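Local coordinates for protein 433aa long hypothetical phosphoribosylglycinamide formyl transferase (Pyrococcus horikoshii, PDB 2DWC) that is of unproven function but has the build of an ATP-grasp protein and holds adenosine-5'-diphosphate in its nucleotide pocket, at residues 140-143 with 147-150; 123-128 with 200-205; 76-81 with 99-104. One frame throughout, in Å; residues are numbered along the deposited sequence.

Contact 1: residues 140-143 with 147-150; sequences MYAT and ELYE
Thr143 and Glu147 meet where a strand gives way to a helix, and the short strand-turn-helix connection of this ATP-grasp domain illustrates how such a corner can be fastened. Strand 139-142 is an outermost strand of a four-stranded antiparallel sheet, and helix 145-155 turns back beside it, so that the alpha carbons of Ala142 and Glu147 stand 5.0 Å apart.

The polar part is one hydrogen bond, given by the backbone to a side chain: Thr143 N donates to Glu147 OE2 over 2.8 Å, with an N-H...O angle of 155°. The donor meets OE2 nearly along its C-O axis. Glu147 reaches it because CG is turned beside its own backbone N (chi1 -73°) and the chain beyond is extended, which carries the carboxylate back past Ala142 to the end of the strand. Its side chain lies alongside that of Thr143, and the two point the same way. At the start of the helix, Glu147 N is in turn hydrogen-bonded to Thr144 OG1.

Apolar contact centres on the small methyl of Ala142, which faces the helix. Its CB touches the backbone of Leu148 more closely than any side chain, and Leu148 also packs on Ile181 and Trp185 of helix 181-185. The opposite face of the strand bears Tyr141, whose hydroxyl is hydrogen-bonded to Glu126 on helix 121-132, while the backbone of Ala142 is paired with Ile199 in the next strand.

In this close approach the beta carbons of Glu147 and Leu148 both lie against the Ala142 methyl, and Ala142 CB comes to 3.5 Å from Leu148 N.

Contact 2: residues 123-128 with 200-205; sequences RLRETL and IVEEHI. With ADP (adenosine-5'-diphosphate), chain H.
The guanidinium of Arg125 and the carboxylate of Glu202 meet with their planes 50° apart. Glu202 OE1 stands well out of the guanidinium plane, 3.5 Å from Arg125 NH2, so this salt bridge is one of charge, with no N-H aimed at the oxygen. At the guanidinium edge, in plane, a water takes the N-H of Arg125 NH2 and donates to Glu202 OE2, linking the two groups by hydrogen bonds. Helix 121-132 is thereby tied to the strand that leads into the adenine-binding segment of the ATP-grasp fold.

Arg125 arrives through a chain bent at chi2 and chi3, and its CG rests 4.1 Å from Ile200 CD1. Ser137 joins both ends, being hydrogen-bonded to Arg125 NH1 and to Glu202 OE2, while Lys162 forms a salt bridge with Glu202 OE1. These partners hold the carboxylate that accepts a hydrogen bond from the adenine.

Three hydrogen bonds read the adenine of ADP. Its N6 donates to Glu202 OE2 at 3.1 Å and to Glu203 O at 3.0 Å, and Ile205 N donates to ADP N1 over 2.8 Å, almost straight at 170°. His204 makes a close contact instead, its ND1 lying 3.4 Å from ADP C2.

Contact 3: residues 76-81 with 99-104; sequences SVVERE and FEFEKD
Val78 and Phe101 are brought together by their first torsions. In Val78 chi1 is 170°, which sends CG1 anti to the backbone N and leaves CG2 beside that nitrogen, directed at the neighbouring helix. In Phe101 CG is also placed beside the backbone N (chi1 -58°), and although its CB does not point at the other helix, its ring ends close to the valine. The result is a CH-pi contact of textbook form: Val78 CG2 lies 3.7 Å from the centroid of the Phe101 ring and only 13° off the ring normal. The methyl sits over the ring, displaced a little toward its CZ end.

The helices that carry these residues belong to the Rossmann-like preATP-grasp domain. Helix 71-81 forms the middle of a beta-alpha-beta crossover from strand 62-65 to strand 85-88, the two outermost strands of a parallel sheet, and helix 95-103 follows the second of them. Val78 also touches Leu23 of a strand between those two, while Trp75, from the same helix, meets the Phe101 ring edge-to-face.

Beside this apolar contact two carboxylates approach each other. Glu79, bent at chi2, brings OE2 to 3.8 Å from OD2 of Asp104, the first residue to leave helical geometry after helix 95-103. Two carboxylates so near would be expected to disfavour one another and might raise the pKa of one of them. A water to one side of the pair bridges them, donating to Glu79 OE2 at 2.7 Å and to Asp104 OD2 at 3.0 Å.

Overall arrangement
From the N terminus, contact 3 comes first, closing a short loop through strand 85-88 and joining two helices of the preATP-grasp domain. The chain then passes through helix 121-132, where contact 2 opens; its loop closes only at 200-205, on the strand leading to the adenine. Contact 1 opens and closes within that loop, tying an outer strand to the helix after it. Contacts 1 and 2 touch: strands 139-142 and 199-203 are neighbours, with Met140 O near Val201 N, and Leu148 packs on Val201. Contact 3 stands apart, its centre about 33 Å from that of contact 2 and about 40 Å from that of contact 1.

Contact 1: residues 140-143 with 147-150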
loop_
_atom_site.group_PDB
_atom_site.type_symbol
_atom_site.label_atom_id
_atom_site.label_comp_id
_atom_site.label_asym_id
_atom_site.label_seq_id
_atom_site.Cartn_x
_atom_site.Cartn_y
_atom_site.Cartn_z
ATOM N N MET B 140 27.242 33.482 -5.010
ATOM C CA MET B 140 27.406 34.741 -4.281
ATOM C C MET B 140 26.015 35.207 -3.881
ATOM O O MET B 140 25.037 34.854 -4.524
ATOM C CB MET B 140 28.006 35.817 -5.180
ATOM C CG MET B 140 29.429 35.591 -5.556
ATOM S SD MET B 140 29.995 36.970 -6.594
ATOM C CE MET B 140 29.542 38.343 -5.585
ATOM N N TYR B 141 25.921 36.029 -2.844
ATOM C CA TYR B 141 24.621 36.550 -2.444
ATOM C C TYR B 141 24.564 38.035 -2.781
ATOM O O TYR B 141 25.601 38.695 -2.883
ATOM C CB TYR B 141 24.395 36.393 -0.940
ATOM C CG TYR B 141 24.519 34.972 -0.438
ATOM C CD1 TYR B 141 25.652 34.560 0.276
ATOM C CD2 TYR B 141 23.535 34.039 -0.703
ATOM C CE1 TYR B 141 25.795 33.251 0.710
ATOM C CE2 TYR B 141 23.664 32.708 -0.274
ATOM C CZ TYR B 141 24.787 32.324 0.428
ATOM O OH TYR B 141 24.937 31.033 0.864
ATOM N N ALA B 142 23.357 38.563 -2.942
ATOM C CA ALA B 142 23.167 39.981 -3.235
ATOM C C ALA B 142 22.002 40.454 -2.386
ATOM O O ALA B 142 21.011 39.754 -2.266
ATOM C CB ALA B 142 22.851 40.190 -4.694
ATOM N N THR B 143 22.134 41.635 -1.791
ATOM C CA THR B 143 21.094 42.205 -0.959
ATOM C C THR B 143 20.573 43.491 -1.597
ATOM O O THR B 143 19.572 44.060 -1.164
ATOM C CB THR B 143 21.631 42.530 0.447
ATOM O OG1 THR B 143 21.940 41.309 1.130
ATOM C CG2 THR B 143 20.603 43.307 1.249
ATOM N N GLU B 147 24.510 45.103 -5.754
ATOM C CA GLU B 147 25.250 43.888 -5.470
ATOM C C GLU B 147 24.862 42.808 -6.467
ATOM O O GLU B 147 25.698 41.998 -6.876
ATOM C CB GLU B 147 24.970 43.427 -4.045
ATOM C CG GLU B 147 25.633 44.278 -2.999
ATOM C CD GLU B 147 25.441 43.714 -1.611
ATOM O OE1 GLU B 147 26.079 44.227 -0.666
ATOM O OE2 GLU B 147 24.653 42.752 -1.471
ATOM N N LEU B 148 23.598 42.812 -6.879
ATOM C CA LEU B 148 23.133 41.822 -7.850
ATOM C C LEU B 148 23.908 41.977 -9.172
ATOM O O LEU B 148 24.358 40.980 -9.757
ATOM C CB LEU B 148 21.629 41.986 -8.096
ATOM C CG LEU B 148 20.780 40.751 -8.429
ATOM C CD1 LEU B 148 19.859 41.116 -9.552
ATOM C CD2 LEU B 148 21.636 39.546 -8.790
ATOM N N TYR B 149 24.083 43.223 -9.634
ATOM C CA TYR B 149 24.821 43.455 -10.883
ATOM C C TYR B 149 26.236 42.933 -10.779
ATOM O O TYR B 149 26.717 42.220 -11.666
ATOM C CB TYR B 149 24.880 44.946 -11.223
ATOM C CG TYR B 149 23.768 45.419 -12.108
ATOM C CD1 TYR B 149 22.684 46.122 -11.580
ATOM C CD2 TYR B 149 23.794 45.163 -13.481
ATOM C CE1 TYR B 149 21.650 46.566 -12.396
ATOM C CE2 TYR B 149 22.758 45.602 -14.313
ATOM C CZ TYR B 149 21.693 46.300 -13.762
ATOM O OH TYR B 149 20.665 46.724 -14.569
ATOM N N GLU B 150 26.921 43.278 -9.695
ATOM C CA GLU B 150 28.303 42.843 -9.519
ATOM C C GLU B 150 28.381 41.323 -9.391
ATOM O O GLU B 150 29.289 40.694 -9.938
ATOM C CB GLU B 150 28.925 43.517 -8.294
ATOM C CG GLU B 150 30.413 43.194 -8.089
ATOM C CD GLU B 150 31.064 44.004 -6.964
ATOM O OE1 GLU B 150 30.338 44.679 -6.189
ATOM O OE2 GLU B 150 32.312 43.955 -6.859
#

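Contact 2: residues 123-128 with 200-205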
loop_
_atom_site.group_PDB
_atom_site.type_symbol
_atom_site.label_atom_id
_atom_site.label_comp_id
_atom_site.label_asym_id
_atom_site.label_seq_id
_atom_site.Cartn_x
_atom_site.Cartn_y
_atom_site.Cartn_z
ATOM N N ARG B 123 21.147 29.798 4.591
ATOM C CA ARG B 123 21.502 28.918 5.685
ATOM C C ARG B 123 21.852 27.522 5.126
ATOM O O ARG B 123 22.790 26.877 5.576
ATOM C CB ARG B 123 20.345 28.810 6.689
ATOM C CG ARG B 123 19.999 30.129 7.396
ATOM C CD ARG B 123 19.088 29.899 8.618
ATOM N NE ARG B 123 17.704 29.561 8.267
ATOM C CZ ARG B 123 16.675 30.407 8.358
ATOM N NH1 ARG B 123 16.875 31.648 8.790
ATOM N NH2 ARG B 123 15.444 30.017 8.030
ATOM N N LEU B 124 21.096 27.079 4.134
ATOM C CA LEU B 124 21.324 25.760 3.554
ATOM C C LEU B 124 22.648 25.681 2.798
ATOM O O LEU B 124 23.453 24.782 3.031
ATOM C CB LEU B 124 20.192 25.403 2.600
ATOM C CG LEU B 124 20.285 23.993 2.019
ATOM C CD1 LEU B 124 20.424 22.983 3.170
ATOM C CD2 LEU B 124 19.045 23.726 1.166
ATOM N N ARG B 125 22.854 26.628 1.886
ATOM C CA ARG B 125 24.085 26.624 1.098
ATOM C C ARG B 125 25.298 26.708 2.010
ATOM O O ARG B 125 26.271 25.971 1.835
ATOM C CB ARG B 125 24.072 27.777 0.077
ATOM C CG ARG B 125 25.312 27.814 -0.861
ATOM C CD ARG B 125 25.665 26.459 -1.511
ATOM N NE ARG B 125 24.599 25.904 -2.372
ATOM C CZ ARG B 125 24.570 25.994 -3.695
ATOM N NH1 ARG B 125 25.540 26.630 -4.339
ATOM N NH2 ARG B 125 23.595 25.404 -4.379
ATOM N N GLU B 126 25.265 27.584 3.010
ATOM C CA GLU B 126 26.413 27.678 3.905
ATOM C C GLU B 126 26.619 26.389 4.695
ATOM O O GLU B 126 27.747 26.011 5.013
ATOM C CB GLU B 126 26.248 28.881 4.845
ATOM C CG GLU B 126 26.297 30.231 4.098
ATOM C CD GLU B 126 27.496 30.322 3.142
ATOM O OE1 GLU B 126 27.288 30.406 1.908
ATOM O OE2 GLU B 126 28.641 30.287 3.630
ATOM N N THR B 127 25.521 25.699 5.012
ATOM C CA THR B 127 25.647 24.437 5.729
ATOM C C THR B 127 26.359 23.423 4.830
ATOM O O THR B 127 27.239 22.690 5.288
ATOM C CB THR B 127 24.241 23.903 6.164
ATOM O OG1 THR B 127 23.660 24.836 7.088
ATOM C CG2 THR B 127 24.349 22.529 6.844
ATOM N N LEU B 128 25.965 23.373 3.554
ATOM C CA LEU B 128 26.614 22.439 2.634
ATOM C C LEU B 128 28.090 22.759 2.417
ATOM O O LEU B 128 28.918 21.859 2.376
ATOM C CB LEU B 128 25.936 22.444 1.264
ATOM C CG LEU B 128 24.795 21.434 1.033
ATOM C CD1 LEU B 128 23.861 21.426 2.220
ATOM C CD2 LEU B 128 24.052 21.788 -0.257
ATOM N N ILE B 200 20.493 34.588 -4.068
ATOM C CA ILE B 200 21.714 33.815 -4.236
ATOM C C ILE B 200 21.877 33.716 -5.746
ATOM O O ILE B 200 20.915 33.460 -6.477
ATOM C CB ILE B 200 21.662 32.382 -3.584
ATOM C CG1 ILE B 200 22.976 31.650 -3.870
ATOM C CG2 ILE B 200 20.470 31.589 -4.111
ATOM C CD1 ILE B 200 23.117 30.279 -3.216
ATOM N N VAL B 201 23.090 33.991 -6.210
ATOM C CA VAL B 201 23.406 33.947 -7.627
ATOM C C VAL B 201 24.346 32.776 -7.838
ATOM O O VAL B 201 25.417 32.724 -7.223
ATOM C CB VAL B 201 24.131 35.252 -8.086
ATOM C CG1 VAL B 201 24.449 35.160 -9.575
ATOM C CG2 VAL B 201 23.240 36.465 -7.813
ATOM N N GLU B 202 23.968 31.843 -8.713
ATOM C CA GLU B 202 24.792 30.659 -8.939
ATOM C C GLU B 202 25.241 30.463 -10.375
ATOM O O GLU B 202 24.507 30.786 -11.306
ATOM C CB GLU B 202 24.011 29.380 -8.563
ATOM C CG GLU B 202 23.417 29.370 -7.170
ATOM C CD GLU B 202 22.633 28.074 -6.891
ATOM O OE1 GLU B 202 21.858 28.041 -5.921
ATOM O OE2 GLU B 202 22.807 27.096 -7.650
ATOM N N GLU B 203 26.412 29.852 -10.544
ATOM C CA GLU B 203 26.869 29.540 -11.895
ATOM C C GLU B 203 25.969 28.443 -12.486
ATOM O O GLU B 203 25.411 27.611 -11.752
ATOM C CB GLU B 203 28.310 29.037 -11.884
ATOM C CG GLU B 203 28.528 27.878 -10.973
ATOM C CD GLU B 203 29.713 27.031 -11.372
ATOM O OE1 GLU B 203 30.226 26.320 -10.499
ATOM O OE2 GLU B 203 30.128 27.063 -12.553
ATOM N N HIS B 204 25.819 28.438 -13.808
ATOM C CA HIS B 204 25.000 27.426 -14.458
ATOM C C HIS B 204 25.772 26.123 -14.579
ATOM O O HIS B 204 26.882 26.098 -15.113
ATOM C CB HIS B 204 24.568 27.883 -15.851
ATOM C CG HIS B 204 23.773 26.856 -16.596
ATOM N ND1 HIS B 204 22.498 26.487 -16.219
ATOM C CD2 HIS B 204 24.077 26.103 -17.680
ATOM C CE1 HIS B 204 22.050 25.553 -17.039
ATOM N NE2 HIS B 204 22.989 25.301 -17.934
ATOM N N ILE B 205 25.199 25.036 -14.072
ATOM C CA ILE B 205 25.852 23.738 -14.165
ATOM C C ILE B 205 25.276 22.992 -15.364
ATOM O O ILE B 205 24.056 22.845 -15.496
ATOM C CB ILE B 205 25.628 22.880 -12.892
ATOM C CG1 ILE B 205 26.204 23.593 -11.661
ATOM C CG2 ILE B 205 26.324 21.535 -13.047
ATOM C CD1 ILE B 205 27.691 23.928 -11.800
HETATM P PB ADP H . 13.570 24.830 -6.144
HETATM O O1B ADP H . 13.222 23.993 -4.974
HETATM O O2B ADP H . 13.024 24.508 -7.625
HETATM O O3B ADP H . 14.061 26.354 -5.982
HETATM P PA ADP H . 16.109 25.090 -7.309
HETATM O O1A ADP H . 15.667 26.478 -7.571
HETATM O O2A ADP H . 17.481 25.065 -6.470
HETATM O O3A ADP H . 15.044 24.254 -6.438
HETATM O "O5'" ADP H . 16.360 24.271 -8.668
HETATM C "C5'" ADP H . 15.304 24.103 -9.617
HETATM C "C4'" ADP H . 15.904 23.634 -10.941
HETATM O "O4'" ADP H . 16.596 24.688 -11.630
HETATM C "C3'" ADP H . 16.975 22.580 -10.663
HETATM O "O3'" ADP H . 16.341 21.315 -10.452
HETATM C "C2'" ADP H . 17.650 22.604 -12.031
HETATM O "O2'" ADP H . 16.770 22.037 -13.004
HETATM C "C1'" ADP H . 17.759 24.114 -12.254
HETATM N N9 ADP H . 18.949 24.669 -11.568
HETATM C C8 ADP H . 18.978 25.227 -10.362
HETATM N N7 ADP H . 20.220 25.631 -10.089
HETATM C C5 ADP H . 20.982 25.332 -11.130
HETATM C C6 ADP H . 22.335 25.492 -11.424
HETATM N N6 ADP H . 23.141 26.109 -10.567
HETATM N N1 ADP H . 22.798 25.043 -12.599
HETATM C C2 ADP H . 22.000 24.462 -13.475
HETATM N N3 ADP H . 20.710 24.297 -13.231
HETATM C C4 ADP H . 20.176 24.716 -12.079
HETATM O O HOH W 1 22.673 24.565 -6.905
#

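Contact 3: residues 76-81 with 99-104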
loop_
_atom_site.group_PDB
_atom_site.type_symbol
_atom_site.label_atom_id
_atom_site.label_comp_id
_atom_site.label_asym_id
_atom_site.label_seq_id
_atom_site.Cartn_x
_atom_site.Cartn_y
_atom_site.Cartn_z
ATOM N N SER B 76 -2.247 23.701 20.027
ATOM C CA SER B 76 -3.487 23.138 20.538
ATOM C C SER B 76 -3.577 21.685 20.074
ATOM O O SER B 76 -3.914 20.774 20.829
ATOM C CB SER B 76 -4.699 23.959 20.008
ATOM O OG SER B 76 -5.903 23.384 20.477
ATOM N N VAL B 77 -3.227 21.450 18.821
ATOM C CA VAL B 77 -3.273 20.079 18.322
ATOM C C VAL B 77 -2.236 19.195 19.031
ATOM O O VAL B 77 -2.532 18.077 19.454
ATOM C CB VAL B 77 -2.987 20.062 16.792
ATOM C CG1 VAL B 77 -3.005 18.587 16.300
ATOM C CG2 VAL B 77 -4.085 20.885 16.053
ATOM N N VAL B 78 -1.016 19.682 19.137
ATOM C CA VAL B 78 0.034 18.875 19.789
ATOM C C VAL B 78 -0.311 18.587 21.256
ATOM O O VAL B 78 -0.163 17.450 21.720
ATOM C CB VAL B 78 1.424 19.569 19.688
ATOM C CG1 VAL B 78 2.467 18.822 20.598
ATOM C CG2 VAL B 78 1.896 19.575 18.197
ATOM N N GLU B 79 -0.831 19.574 21.985
ATOM C CA GLU B 79 -1.170 19.303 23.361
ATOM C C GLU B 79 -2.302 18.302 23.491
ATOM O O GLU B 79 -2.349 17.493 24.433
ATOM C CB GLU B 79 -1.544 20.591 24.106
ATOM C CG GLU B 79 -0.371 21.340 24.620
ATOM C CD GLU B 79 0.387 20.534 25.710
ATOM O OE1 GLU B 79 -0.265 19.887 26.566
ATOM O OE2 GLU B 79 1.631 20.569 25.686
ATOM N N ARG B 80 -3.263 18.370 22.574
ATOM C CA ARG B 80 -4.362 17.410 22.628
ATOM C C ARG B 80 -3.931 15.985 22.328
ATOM O O ARG B 80 -4.337 15.041 22.997
ATOM C CB ARG B 80 -5.462 17.806 21.607
ATOM C CG ARG B 80 -6.297 19.024 22.065
ATOM C CD ARG B 80 -7.322 19.400 21.012
ATOM N NE ARG B 80 -8.258 18.309 20.678
ATOM C CZ ARG B 80 -9.417 18.108 21.314
ATOM N NH1 ARG B 80 -10.229 17.122 20.950
ATOM N NH2 ARG B 80 -9.766 18.892 22.362
ATOM N N GLU B 81 -3.097 15.858 21.296
ATOM C CA GLU B 81 -2.729 14.560 20.760
ATOM C C GLU B 81 -1.483 13.870 21.344
ATOM O O GLU B 81 -1.409 12.634 21.316
ATOM C CB GLU B 81 -2.569 14.710 19.241
ATOM C CG GLU B 81 -3.885 15.119 18.486
ATOM C CD GLU B 81 -5.011 14.071 18.610
ATOM O OE1 GLU B 81 -6.218 14.437 18.462
ATOM O OE2 GLU B 81 -4.699 12.897 18.864
ATOM N N PHE B 99 10.277 24.378 16.988
ATOM C CA PHE B 99 11.351 24.414 17.985
ATOM C C PHE B 99 10.760 24.306 19.375
ATOM O O PHE B 99 11.356 23.677 20.243
ATOM C CB PHE B 99 12.167 25.731 17.911
ATOM C CG PHE B 99 13.145 25.790 16.743
ATOM C CD1 PHE B 99 12.879 26.559 15.620
ATOM C CD2 PHE B 99 14.350 25.096 16.812
ATOM C CE1 PHE B 99 13.792 26.649 14.583
ATOM C CE2 PHE B 99 15.289 25.177 15.766
ATOM C CZ PHE B 99 15.012 25.948 14.666
ATOM N N GLU B 100 9.578 24.911 19.587
ATOM C CA GLU B 100 8.977 24.848 20.924
ATOM C C GLU B 100 8.515 23.421 21.279
ATOM O O GLU B 100 8.664 22.977 22.419
ATOM C CB GLU B 100 7.799 25.804 21.004
ATOM C CG GLU B 100 8.256 27.259 21.035
ATOM C CD GLU B 100 7.134 28.252 21.130
ATOM O OE1 GLU B 100 5.987 27.853 21.473
ATOM O OE2 GLU B 100 7.421 29.446 20.861
ATOM N N PHE B 101 7.945 22.708 20.296
ATOM C CA PHE B 101 7.501 21.331 20.552
ATOM C C PHE B 101 8.691 20.500 21.032
ATOM O O PHE B 101 8.602 19.708 21.981
ATOM C CB PHE B 101 6.932 20.637 19.290
ATOM C CG PHE B 101 5.754 21.358 18.644
ATOM C CD1 PHE B 101 4.876 22.119 19.428
ATOM C CD2 PHE B 101 5.540 21.273 17.262
ATOM C CE1 PHE B 101 3.772 22.818 18.816
ATOM C CE2 PHE B 101 4.440 21.965 16.630
ATOM C CZ PHE B 101 3.562 22.745 17.439
ATOM N N GLU B 102 9.789 20.645 20.312
ATOM C CA GLU B 102 11.000 19.854 20.627
ATOM C C GLU B 102 11.526 20.186 22.003
ATOM O O GLU B 102 11.894 19.279 22.779
ATOM C CB GLU B 102 12.004 20.149 19.495
ATOM C CG GLU B 102 13.306 19.464 19.482
ATOM C CD GLU B 102 14.018 19.857 18.195
ATOM O OE1 GLU B 102 14.579 20.989 18.154
ATOM O OE2 GLU B 102 13.959 19.056 17.222
ATOM N N LYS B 103 11.561 21.486 22.320
ATOM C CA LYS B 103 12.009 21.936 23.632
ATOM C C LYS B 103 11.159 21.368 24.741
ATOM O O LYS B 103 11.628 21.139 25.854
ATOM C CB LYS B 103 11.978 23.478 23.698
ATOM C CG LYS B 103 13.324 24.132 23.779
ATOM C CD LYS B 103 13.200 25.662 23.736
ATOM C CE LYS B 103 12.095 26.172 24.684
ATOM N NZ LYS B 103 12.370 25.973 26.153
ATOM N N ASP B 104 9.889 21.116 24.435
ATOM C CA ASP B 104 8.957 20.572 25.409
ATOM C C ASP B 104 8.903 19.055 25.404
ATOM O O ASP B 104 8.003 18.464 26.000
ATOM C CB ASP B 104 7.549 21.140 25.122
ATOM C CG ASP B 104 6.584 20.958 26.279
ATOM O OD1 ASP B 104 6.987 21.208 27.429
ATOM O OD2 ASP B 104 5.404 20.591 26.045
HETATM O O HOH W 2 3.143 19.236 27.510
#